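Local coordinates for protein myosin-I heavy chain (Dictyostelium discoideum, PDB 5EJY) that acts as an actin-based motor with ATPase activity, involved in the early steps of phagocytosis and in adhesion, the present chain being a MyTH4-FERM unit of its tail, at residues S64-L67 with H68-S72; D120-I123 with R124-L128; S219-T222 with C223-S227; Y315-L318 with F319-F323; S339-L342 with Q343-S347. All blocks are in the same frame, centred on the assembly; numbering follows the deposited sequence.

Contact 1 (S64-L67 with H68-S72); sequences SKVL and HYMNS
Val66 and Met70, one helical turn apart, lie side by side and point the same way, CG1 of Val66 resting 3.7 Å from SD of Met70. The valine branch comes alongside the sulfur because CG1 stands anti to the backbone N (chi1 173°), leaning beside its own carbonyl carbon and so along the helix toward Met70. The methionine swings back to meet it: its CG passes 3.2 Å from the carbonyl O of Val66, and a bend at chi3 (56°) turns CE aside, leaving the sulfur as the atom that touches. The backbone joins the same two residues: Met70 N donates to Val66 O at 2.9 Å in a nearly straight bond. The turn belongs to the last part of helix 53-70 in the MyTH4 domain, a helical bundle, and the Val66-Met70 face is covered by helices 102-112 and 119-133, with Leu128 against Val66 and Val125 against Met70. Shortening Met70 to an alanine takes away CG, SD and CE, and is likely to open a gap between Val66 CG1 and Val125. One residue on, Asn71 N is bonded to Leu67 O at 2.9 Å, while its amide folds back over the same carbonyl, ND2 lying 3.2 Å from Leu67 O at an angle too poor for a hydrogen bond. Tyr69 sends its ring away from Lys65 and Val66, and its hydroxyl is bonded to Glu127. Past the helix, Ser72 OG donates to the carbonyl O of Tyr69 at 3.0 Å, and that same oxygen also receives Arg124.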
# COMPACT_ATOMS: atom_id res chain seq x y z
N SER A 64 2.82 -19.26 26.27
CA SER A 64 3.59 -20.37 25.73
C SER A 64 4.29 -20.01 24.41
O SER A 64 5.43 -20.42 24.18
CB SER A 64 2.71 -21.61 25.54
OG SER A 64 2.08 -21.96 26.76
N LYS A 65 3.62 -19.23 23.56
CA LYS A 65 4.24 -18.79 22.31
C LYS A 65 5.41 -17.83 22.56
O LYS A 65 6.43 -17.89 21.87
CB LYS A 65 3.23 -18.13 21.37
CG LYS A 65 2.02 -18.97 21.02
CD LYS A 65 2.38 -20.27 20.32
CE LYS A 65 1.11 -20.98 19.85
NZ LYS A 65 1.36 -22.41 19.49
N VAL A 66 5.25 -16.94 23.53
CA VAL A 66 6.34 -16.06 23.96
C VAL A 66 7.55 -16.89 24.40
O VAL A 66 8.67 -16.69 23.91
CB VAL A 66 5.90 -15.13 25.12
CG1 VAL A 66 7.09 -14.34 25.68
CG2 VAL A 66 4.78 -14.17 24.66
N LEU A 67 7.33 -17.82 25.31
CA LEU A 67 8.41 -18.70 25.76
C LEU A 67 9.06 -19.40 24.59
O LEU A 67 10.29 -19.50 24.50
CB LEU A 67 7.88 -19.72 26.76
CG LEU A 67 7.47 -19.16 28.12
CD1 LEU A 67 6.86 -20.24 29.00
CD2 LEU A 67 8.66 -18.51 28.78
N HIS A 68 8.23 -19.91 23.68
CA HIS A 68 8.74 -20.62 22.51
C HIS A 68 9.66 -19.74 21.65
O HIS A 68 10.70 -20.20 21.19
CB HIS A 68 7.60 -21.16 21.66
CG HIS A 68 8.05 -22.08 20.57
ND1 HIS A 68 8.38 -21.64 19.31
CD2 HIS A 68 8.24 -23.42 20.56
CE1 HIS A 68 8.74 -22.67 18.56
NE2 HIS A 68 8.67 -23.76 19.30
N TYR A 69 9.27 -18.49 21.42
CA TYR A 69 10.08 -17.59 20.61
C TYR A 69 11.37 -17.23 21.34
O TYR A 69 12.44 -17.19 20.75
CB TYR A 69 9.33 -16.31 20.23
CG TYR A 69 10.15 -15.36 19.39
CD1 TYR A 69 10.86 -14.32 19.98
CD2 TYR A 69 10.22 -15.50 18.01
CE1 TYR A 69 11.62 -13.44 19.21
CE2 TYR A 69 10.99 -14.63 17.24
CZ TYR A 69 11.68 -13.61 17.84
OH TYR A 69 12.43 -12.75 17.07
N MET A 70 11.25 -16.98 22.64
CA MET A 70 12.40 -16.63 23.46
C MET A 70 13.46 -17.73 23.45
O MET A 70 14.65 -17.45 23.44
CB MET A 70 11.97 -16.34 24.89
CG MET A 70 11.20 -15.06 25.05
SD MET A 70 10.62 -14.84 26.72
CE MET A 70 12.17 -14.96 27.64
N ASN A 71 12.99 -18.97 23.44
CA ASN A 71 13.86 -20.14 23.58
C ASN A 71 14.32 -20.72 22.25
O ASN A 71 15.08 -21.69 22.23
CB ASN A 71 13.13 -21.23 24.37
CG ASN A 71 12.94 -20.85 25.83
OD1 ASN A 71 13.73 -20.09 26.38
ND2 ASN A 71 11.91 -21.39 26.46
N SER A 72 13.86 -20.15 21.14
CA SER A 72 14.09 -20.78 19.84
C SER A 72 15.50 -20.53 19.31
O SER A 72 16.12 -19.51 19.60
CB SER A 72 13.03 -20.36 18.81
OG SER A 72 13.15 -18.99 18.49

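Contact 2 (D120-I123 with R124-L128)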
# COMPACT_ATOMS: atom_id res chain seq x y z
N ASP A 120 20.66 -13.11 25.89
CA ASP A 120 20.04 -13.53 24.63
C ASP A 120 18.52 -13.63 24.73
O ASP A 120 17.82 -13.39 23.76
CB ASP A 120 20.61 -14.87 24.14
CG ASP A 120 21.98 -14.73 23.49
OD1 ASP A 120 22.40 -13.59 23.19
OD2 ASP A 120 22.63 -15.78 23.27
N LEU A 121 18.02 -14.01 25.90
CA LEU A 121 16.58 -14.09 26.10
C LEU A 121 15.97 -12.70 26.16
O LEU A 121 14.91 -12.45 25.57
CB LEU A 121 16.25 -14.88 27.36
CG LEU A 121 16.69 -16.35 27.37
CD1 LEU A 121 16.19 -17.04 28.63
CD2 LEU A 121 16.19 -17.07 26.13
N ASN A 122 16.63 -11.80 26.88
CA ASN A 122 16.17 -10.41 27.00
C ASN A 122 16.07 -9.82 25.60
O ASN A 122 15.12 -9.10 25.27
CB ASN A 122 17.14 -9.59 27.87
CG ASN A 122 16.44 -8.46 28.64
OD1 ASN A 122 15.35 -8.64 29.19
ND2 ASN A 122 17.08 -7.29 28.70
N ILE A 123 17.04 -10.15 24.76
CA ILE A 123 17.06 -9.70 23.37
C ILE A 123 15.84 -10.20 22.59
O ILE A 123 15.22 -9.45 21.84
CB ILE A 123 18.36 -10.12 22.67
CG1 ILE A 123 19.53 -9.30 23.22
CG2 ILE A 123 18.25 -9.96 21.17
CD1 ILE A 123 20.85 -9.61 22.55
N ARG A 124 15.51 -11.48 22.76
CA ARG A 124 14.32 -12.06 22.13
C ARG A 124 13.03 -11.39 22.59
O ARG A 124 12.13 -11.15 21.77
CB ARG A 124 14.25 -13.56 22.40
CG ARG A 124 15.23 -14.37 21.58
CD ARG A 124 14.89 -14.27 20.10
NE ARG A 124 15.89 -14.91 19.26
CZ ARG A 124 16.06 -16.22 19.19
NH1 ARG A 124 15.30 -17.03 19.92
NH2 ARG A 124 17.00 -16.73 18.40
N VAL A 125 12.92 -11.11 23.88
CA VAL A 125 11.71 -10.47 24.38
C VAL A 125 11.59 -9.07 23.79
O VAL A 125 10.50 -8.64 23.44
CB VAL A 125 11.66 -10.35 25.93
CG1 VAL A 125 10.33 -9.70 26.35
CG2 VAL A 125 11.80 -11.71 26.58
N TRP A 126 12.71 -8.36 23.67
CA TRP A 126 12.66 -7.00 23.12
C TRP A 126 12.34 -6.98 21.61
O TRP A 126 11.71 -6.04 21.12
CB TRP A 126 13.92 -6.20 23.48
CG TRP A 126 13.80 -5.60 24.85
CD1 TRP A 126 14.30 -6.10 26.03
CD2 TRP A 126 13.07 -4.42 25.20
NE1 TRP A 126 13.95 -5.28 27.07
CE2 TRP A 126 13.19 -4.24 26.59
CE3 TRP A 126 12.33 -3.49 24.46
CZ2 TRP A 126 12.61 -3.17 27.26
CZ3 TRP A 126 11.75 -2.43 25.12
CH2 TRP A 126 11.90 -2.27 26.51
N GLU A 127 12.74 -8.03 20.90
CA GLU A 127 12.28 -8.24 19.52
C GLU A 127 10.76 -8.40 19.47
O GLU A 127 10.10 -7.83 18.59
CB GLU A 127 12.95 -9.45 18.90
CG GLU A 127 14.45 -9.25 18.58
CD GLU A 127 15.16 -10.53 18.21
OE1 GLU A 127 14.52 -11.60 18.25
OE2 GLU A 127 16.37 -10.48 17.89
N LEU A 128 10.21 -9.20 20.38
CA LEU A 128 8.76 -9.36 20.52
C LEU A 128 8.07 -8.05 20.83
O LEU A 128 7.01 -7.75 20.28
CB LEU A 128 8.42 -10.37 21.62
CG LEU A 128 8.78 -11.82 21.33
CD1 LEU A 128 8.47 -12.71 22.54
CD2 LEU A 128 8.01 -12.31 20.09
O HOH W 1 14.95 -5.67 29.72
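Four successive i to i+4 backbone bonds tie residues 120-123 to 124-127, from Arg124 N to Asp120 O at 3.2 Å to Glu127 N to Ile123 O at 3.0 Å, in an unbroken helix. Asn122 and Trp126 lie side by side on one face, pointing the same way, with amide and indole planes 84° apart. ND2 of Asn122 stops 4.0 Å from CD1 of the ring, and a water joins the two groups: it accepts from Asn122 ND2 and from Trp126 NE1, each at 2.9 Å, and lies in the plane of the indole at its edge. The carbonyl O of Asn122 is also near that plane, 3.2 Å from Trp126 CD1. One residue further round, Ile123 and Glu127 cross at a slant; CG2 of Ile123, anti to the backbone N, faces OE2 of Glu127 at 3.8 Å. That carboxylate has a long salt bridge to Arg124; besides the bond to Tyr69, Glu127 OE2 forms a salt bridge with Lys196, and Arg124 NH1 donates to the carbonyl O of Ser72. With Trp126 set against helices 143-155 and 161-180 and Val125 against helix 53-70, this is a largely buried helix of the MyTH4 helical bundle.

Contact 3 (S219-T222 with C223-S227); sequences SATT and CQESS
Hydrogen bonds between Thr222 and Glu225 run in both directions. The backbone N of Glu225 donates to Thr222 OG1 at 3.1 Å in a nearly straight bond (166°), and the backbone N of Thr222 donates to Glu225 OE1 at 3.2 Å, meeting that oxygen from above the carboxylate plane. The threonine hydroxyl lies between its own backbone N and carbonyl carbon (chi1 59°), which holds OG1 over the first turn, where it can receive an amide that has no helical carbonyl before it. Together the two bonds form a capping box with Thr222 as N-cap of helix 223-233. This helix packs on the mixed sheet of the ubiquitin-like first lobe of the FERM domain, with Cys223, Ser226 and Ser227 all touching Ile247. Backbone bonding begins with Ser226 N to Thr222 O at 3.1 Å. In the next step Cys223 O accepts both the backbone N and OG of Ser227, each at 2.8 Å and from opposite faces of the carbonyl plane. Van der Waals contacts come from Thr221, whose CG2 is turned to within 3.2 Å of Ser226 OG, while its CA lies 3.3 Å from Glu225 OE1. Charge enters through the other oxygen of the carboxylate: Glu225 OE2 forms a salt bridge with Arg176 and accepts from Asn180, both on helix 161-180 of the MyTH4 domain.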
# COMPACT_ATOMS: atom_id res chain seq x y z
N SER A 219 6.98 0.24 9.30
CA SER A 219 5.68 -0.41 9.42
C SER A 219 4.50 0.55 9.27
O SER A 219 3.41 0.14 8.83
CB SER A 219 5.57 -1.12 10.77
OG SER A 219 6.62 -2.07 10.89
N ALA A 220 4.70 1.80 9.66
CA ALA A 220 3.62 2.80 9.67
C ALA A 220 3.55 3.65 8.40
O ALA A 220 2.69 4.52 8.29
CB ALA A 220 3.75 3.70 10.88
N THR A 221 4.44 3.39 7.45
CA THR A 221 4.52 4.22 6.24
C THR A 221 3.26 4.12 5.38
O THR A 221 2.83 3.03 5.03
CB THR A 221 5.76 3.87 5.40
OG1 THR A 221 6.94 4.22 6.14
CG2 THR A 221 5.75 4.64 4.06
N THR A 222 2.67 5.27 5.07
CA THR A 222 1.42 5.28 4.31
C THR A 222 1.65 5.41 2.82
O THR A 222 2.74 5.73 2.36
CB THR A 222 0.52 6.43 4.75
OG1 THR A 222 1.21 7.66 4.55
CG2 THR A 222 0.15 6.27 6.23
N CYS A 223 0.58 5.18 2.05
CA CYS A 223 0.65 5.40 0.62
C CYS A 223 0.99 6.86 0.30
O CYS A 223 1.79 7.15 -0.59
CB CYS A 223 -0.68 5.00 -0.02
SG CYS A 223 -0.63 5.10 -1.81
N GLN A 224 0.40 7.78 1.04
CA GLN A 224 0.67 9.20 0.82
C GLN A 224 2.13 9.59 1.10
O GLN A 224 2.74 10.31 0.32
CB GLN A 224 -0.31 10.06 1.61
CG GLN A 224 -0.15 11.55 1.40
CD GLN A 224 -1.28 12.36 2.03
OE1 GLN A 224 -2.29 11.80 2.45
NE2 GLN A 224 -1.12 13.67 2.08
N GLU A 225 2.70 9.10 2.21
CA GLU A 225 4.11 9.38 2.50
C GLU A 225 5.00 8.85 1.40
O GLU A 225 5.92 9.54 0.95
CB GLU A 225 4.53 8.74 3.83
CG GLU A 225 4.05 9.48 5.04
CD GLU A 225 4.37 8.76 6.34
OE1 GLU A 225 4.63 7.53 6.32
OE2 GLU A 225 4.36 9.43 7.38
N SER A 226 4.75 7.63 0.98
CA SER A 226 5.59 7.00 -0.03
C SER A 226 5.42 7.62 -1.42
O SER A 226 6.38 7.69 -2.19
CB SER A 226 5.32 5.50 -0.10
OG SER A 226 6.10 4.84 0.88
N SER A 227 4.20 8.06 -1.72
CA SER A 227 3.94 8.76 -2.97
C SER A 227 4.68 10.11 -3.00
O SER A 227 5.23 10.49 -4.03
CB SER A 227 2.44 8.97 -3.18
OG SER A 227 1.79 7.71 -3.29

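Contact 4 (Y315-L318 with F319-F323)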
# COMPACT_ATOMS: atom_id res chain seq x y z
N TYR A 315 2.82 10.05 -20.16
CA TYR A 315 2.72 9.59 -21.55
C TYR A 315 2.88 8.08 -21.65
O TYR A 315 2.20 7.43 -22.45
CB TYR A 315 3.76 10.26 -22.46
CG TYR A 315 3.69 11.76 -22.50
CD1 TYR A 315 2.50 12.43 -22.34
CD2 TYR A 315 4.85 12.52 -22.67
CE1 TYR A 315 2.44 13.82 -22.36
CE2 TYR A 315 4.81 13.89 -22.70
CZ TYR A 315 3.61 14.54 -22.55
OH TYR A 315 3.57 15.92 -22.57
N HIS A 316 3.78 7.50 -20.86
CA HIS A 316 3.96 6.05 -20.87
C HIS A 316 2.69 5.35 -20.40
O HIS A 316 2.30 4.32 -20.94
CB HIS A 316 5.12 5.63 -19.97
CG HIS A 316 6.46 6.08 -20.46
ND1 HIS A 316 7.11 7.19 -19.95
CD2 HIS A 316 7.27 5.58 -21.42
CE1 HIS A 316 8.26 7.35 -20.57
NE2 HIS A 316 8.39 6.38 -21.46
N GLN A 317 2.08 5.92 -19.37
CA GLN A 317 0.84 5.38 -18.80
C GLN A 317 -0.31 5.43 -19.81
O GLN A 317 -1.01 4.45 -20.02
CB GLN A 317 0.47 6.18 -17.56
CG GLN A 317 -0.94 5.99 -17.03
CD GLN A 317 -1.18 6.78 -15.76
OE1 GLN A 317 -0.26 7.00 -14.98
NE2 GLN A 317 -2.41 7.25 -15.56
N LEU A 318 -0.51 6.60 -20.42
CA LEU A 318 -1.57 6.78 -21.41
C LEU A 318 -1.38 5.88 -22.62
O LEU A 318 -2.33 5.26 -23.10
CB LEU A 318 -1.64 8.24 -21.83
CG LEU A 318 -2.71 8.62 -22.87
CD1 LEU A 318 -4.11 8.17 -22.44
CD2 LEU A 318 -2.66 10.12 -23.05
N PHE A 319 -0.15 5.82 -23.13
CA PHE A 319 0.17 4.93 -24.24
C PHE A 319 -0.25 3.51 -23.90
O PHE A 319 -0.92 2.84 -24.68
CB PHE A 319 1.67 4.96 -24.52
CG PHE A 319 2.11 4.08 -25.65
CD1 PHE A 319 2.41 4.62 -26.90
CD2 PHE A 319 2.23 2.71 -25.48
CE1 PHE A 319 2.82 3.81 -27.94
CE2 PHE A 319 2.64 1.89 -26.52
CZ PHE A 319 2.93 2.44 -27.75
N ASN A 320 0.14 3.05 -22.71
CA ASN A 320 -0.20 1.70 -22.29
C ASN A 320 -1.71 1.50 -22.12
O ASN A 320 -2.24 0.44 -22.45
CB ASN A 320 0.53 1.32 -21.00
CG ASN A 320 2.02 1.20 -21.21
OD1 ASN A 320 2.48 0.87 -22.31
ND2 ASN A 320 2.80 1.45 -20.16
N ASP A 321 -2.40 2.51 -21.60
CA ASP A 321 -3.84 2.39 -21.46
C ASP A 321 -4.52 2.33 -22.84
O ASP A 321 -5.50 1.63 -23.02
CB ASP A 321 -4.41 3.54 -20.64
CG ASP A 321 -4.14 3.39 -19.14
OD1 ASP A 321 -3.87 2.26 -18.69
OD2 ASP A 321 -4.23 4.40 -18.42
N LEU A 322 -3.99 3.07 -23.81
CA LEU A 322 -4.59 3.08 -25.15
C LEU A 322 -4.30 1.80 -25.92
O LEU A 322 -4.86 1.56 -27.00
CB LEU A 322 -4.18 4.34 -25.93
CG LEU A 322 -4.69 5.62 -25.26
CD1 LEU A 322 -4.27 6.87 -26.01
CD2 LEU A 322 -6.22 5.56 -25.12
N PHE A 323 -3.43 0.96 -25.35
CA PHE A 323 -3.15 -0.37 -25.88
C PHE A 323 -4.00 -1.42 -25.16
O PHE A 323 -3.91 -2.61 -25.43
CB PHE A 323 -1.66 -0.73 -25.76
CG PHE A 323 -0.85 -0.44 -27.02
CD1 PHE A 323 -1.20 0.59 -27.88
CD2 PHE A 323 0.26 -1.21 -27.34
CE1 PHE A 323 -0.47 0.85 -29.03
CE2 PHE A 323 1.00 -0.96 -28.49
CZ PHE A 323 0.63 0.08 -29.33
O HOH W 2 4.57 2.64 -22.56
O HOH W 3 -4.47 7.12 -17.93
O HOH W 4 -1.27 2.16 -17.68
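Tyr315 meets Phe319 through its carbonyl O, which accepts the backbone N of Phe319 at 2.9 Å, while its phenol ring leads away from the following turn. At His316 the carbonyl O takes Asn320 N and also a water, which in turn donates to Asn320 OD1 at 2.8 Å; the water thus bridges carbonyl and amide. Gln317 and Asp321 lie side by side, pointing the same way, their amide and carboxylate planes 63° apart. They do not bond directly. One water accepts from Gln317 NE2 at 3.1 Å and donates to Asp321 OD2, and a second donates to Gln317 O and to Asp321 OD1, so each carboxylate oxygen is held by its own water. The other end of the amide, OE1, accepts from the backbone N of Lys291. Leu318 makes the apolar contact: with CG anti to the backbone N (chi1 180°) its side chain leans toward the next turn, and CD1 meets CD1 of Leu322 at 3.8 Å as the two side chains cross. Leu322 N donates to Leu318 O at 2.8 Å. Just beyond, CE2 of Phe319 stands 3.8 Å above the centre of the Phe323 ring. Helix 304-322 lies in the helical central lobe of the FERM domain: the leucine pair packs on Leu401 of helix 390-402, Phe319 and Phe323 face helix 331-346, and Gln317 reaches the end of strand 285-291.

Contact 5 (S339-L342 with Q343-S347)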
# COMPACT_ATOMS: atom_id res chain seq x y z
N SER A 339 3.76 2.87 -34.13
CA SER A 339 4.74 2.97 -35.22
C SER A 339 5.71 4.13 -35.00
O SER A 339 6.89 4.02 -35.32
CB SER A 339 4.04 3.10 -36.59
OG SER A 339 3.39 4.35 -36.73
N LEU A 340 5.20 5.23 -34.46
CA LEU A 340 6.06 6.35 -34.10
C LEU A 340 7.02 5.98 -32.97
O LEU A 340 8.21 6.33 -33.01
CB LEU A 340 5.23 7.59 -33.74
CG LEU A 340 4.61 8.29 -34.95
CD1 LEU A 340 3.56 9.30 -34.53
CD2 LEU A 340 5.70 8.95 -35.80
N LYS A 341 6.52 5.24 -31.98
CA LYS A 341 7.35 4.80 -30.86
C LYS A 341 8.49 3.91 -31.36
O LYS A 341 9.62 3.97 -30.86
CB LYS A 341 6.50 4.06 -29.82
CG LYS A 341 7.25 3.59 -28.58
CD LYS A 341 6.29 2.99 -27.56
CE LYS A 341 6.98 2.00 -26.61
NZ LYS A 341 5.97 1.26 -25.78
N LEU A 342 8.20 3.08 -32.36
CA LEU A 342 9.22 2.20 -32.92
C LEU A 342 10.28 3.01 -33.67
O LEU A 342 11.47 2.72 -33.58
CB LEU A 342 8.59 1.15 -33.84
CG LEU A 342 9.55 0.09 -34.39
CD1 LEU A 342 10.35 -0.58 -33.28
CD2 LEU A 342 8.78 -0.96 -35.20
N GLN A 343 9.85 4.03 -34.40
CA GLN A 343 10.79 4.87 -35.13
C GLN A 343 11.69 5.62 -34.15
O GLN A 343 12.88 5.86 -34.43
CB GLN A 343 10.04 5.87 -36.01
CG GLN A 343 10.95 6.78 -36.84
CD GLN A 343 11.88 6.02 -37.79
OE1 GLN A 343 12.90 6.56 -38.24
NE2 GLN A 343 11.53 4.78 -38.10
N PHE A 344 11.13 5.96 -33.00
CA PHE A 344 11.87 6.67 -31.96
C PHE A 344 12.92 5.76 -31.33
O PHE A 344 14.11 6.11 -31.27
CB PHE A 344 10.91 7.21 -30.89
CG PHE A 344 11.60 7.77 -29.68
CD1 PHE A 344 12.23 9.00 -29.73
CD2 PHE A 344 11.62 7.06 -28.49
CE1 PHE A 344 12.87 9.52 -28.61
CE2 PHE A 344 12.27 7.57 -27.37
CZ PHE A 344 12.88 8.80 -27.44
N GLU A 345 12.49 4.58 -30.90
CA GLU A 345 13.38 3.67 -30.19
C GLU A 345 14.38 2.92 -31.08
O GLU A 345 15.49 2.62 -30.65
CB GLU A 345 12.58 2.66 -29.35
CG GLU A 345 11.78 3.31 -28.23
CD GLU A 345 11.09 2.30 -27.34
OE1 GLU A 345 11.40 1.10 -27.43
OE2 GLU A 345 10.23 2.71 -26.53
N SER A 346 13.99 2.61 -32.31
CA SER A 346 14.78 1.72 -33.15
C SER A 346 15.24 2.36 -34.45
O SER A 346 16.03 1.78 -35.19
CB SER A 346 13.99 0.45 -33.45
OG SER A 346 13.96 -0.40 -32.32
N SER A 347 14.74 3.56 -34.72
CA SER A 347 15.07 4.26 -35.95
C SER A 347 14.52 3.52 -37.17
O SER A 347 13.68 2.62 -37.03
CB SER A 347 16.58 4.45 -36.07
OG SER A 347 16.87 5.52 -36.94
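Leu342, buried and meeting Ser346 at a partly exposed edge, forms the close-packed side of this turn, and Lys341 with Glu345 its more open one, near the C-terminal end of helix 331-346 in the all-helical central lobe of the FERM domain. Ser346 N donates to Leu342 O at 2.8 Å. Leu342 carries CG anti to its own N (chi1 -175°), which tips the isobutyl group along the helix so that CD1 reaches OG of Ser346 at 3.7 Å. The same leucine is covered by Phe378 and Tyr382 of helix 375-383, and Leu340 is buried against helix 390-402. Ser339 OG, also buried, is bonded to His385.

On the other side Lys341 and Glu345 run alongside each other, both chains extended and pointing the same way. The touch is made by methylene rather than charge: Lys341 CE lies 3.3 Å from Glu345 OE2, whereas Lys341 NZ stays 4.6 Å from that oxygen, beyond a salt bridge. Each charged end has its own bond further out, Lys341 NZ to the carbonyl O of Lys364 and Glu345 OE1 to the hydroxyl of Tyr365, so both side chains reach neighbouring residues of one loop. Putting an alanine at Lys341 would probably leave the carbonyl of Lys364 without this donor and Glu345 without the aliphatic chain beside it and the nearby positive charge. Where the chain leaves helical geometry, Ser347 takes a positive phi of 66°, and its backbone N makes a weak bond of 3.0 Å to Gln343 O.

The five contacts follow one another along the chain from the MyTH4 domain into the FERM domain. Contacts 1 and 2, with centres 10 Å apart, sit on packed helices 53-70 and 119-133 of the MyTH4 bundle and touch directly: Met70 O packs against Leu121 CD2 at 3.1 Å. Contact 3 lies near the centre of the chain, in the ubiquitin-like lobe, about 28 Å from contact 2 centre to centre. Contacts 4 and 5 belong to the FERM central lobe, on successive helices 304-322 and 331-346, centres 15 Å apart. Contacts 1 and 5 are about 61 Å apart between centres, which reflects the elongated shape of this MyTH4-FERM unit.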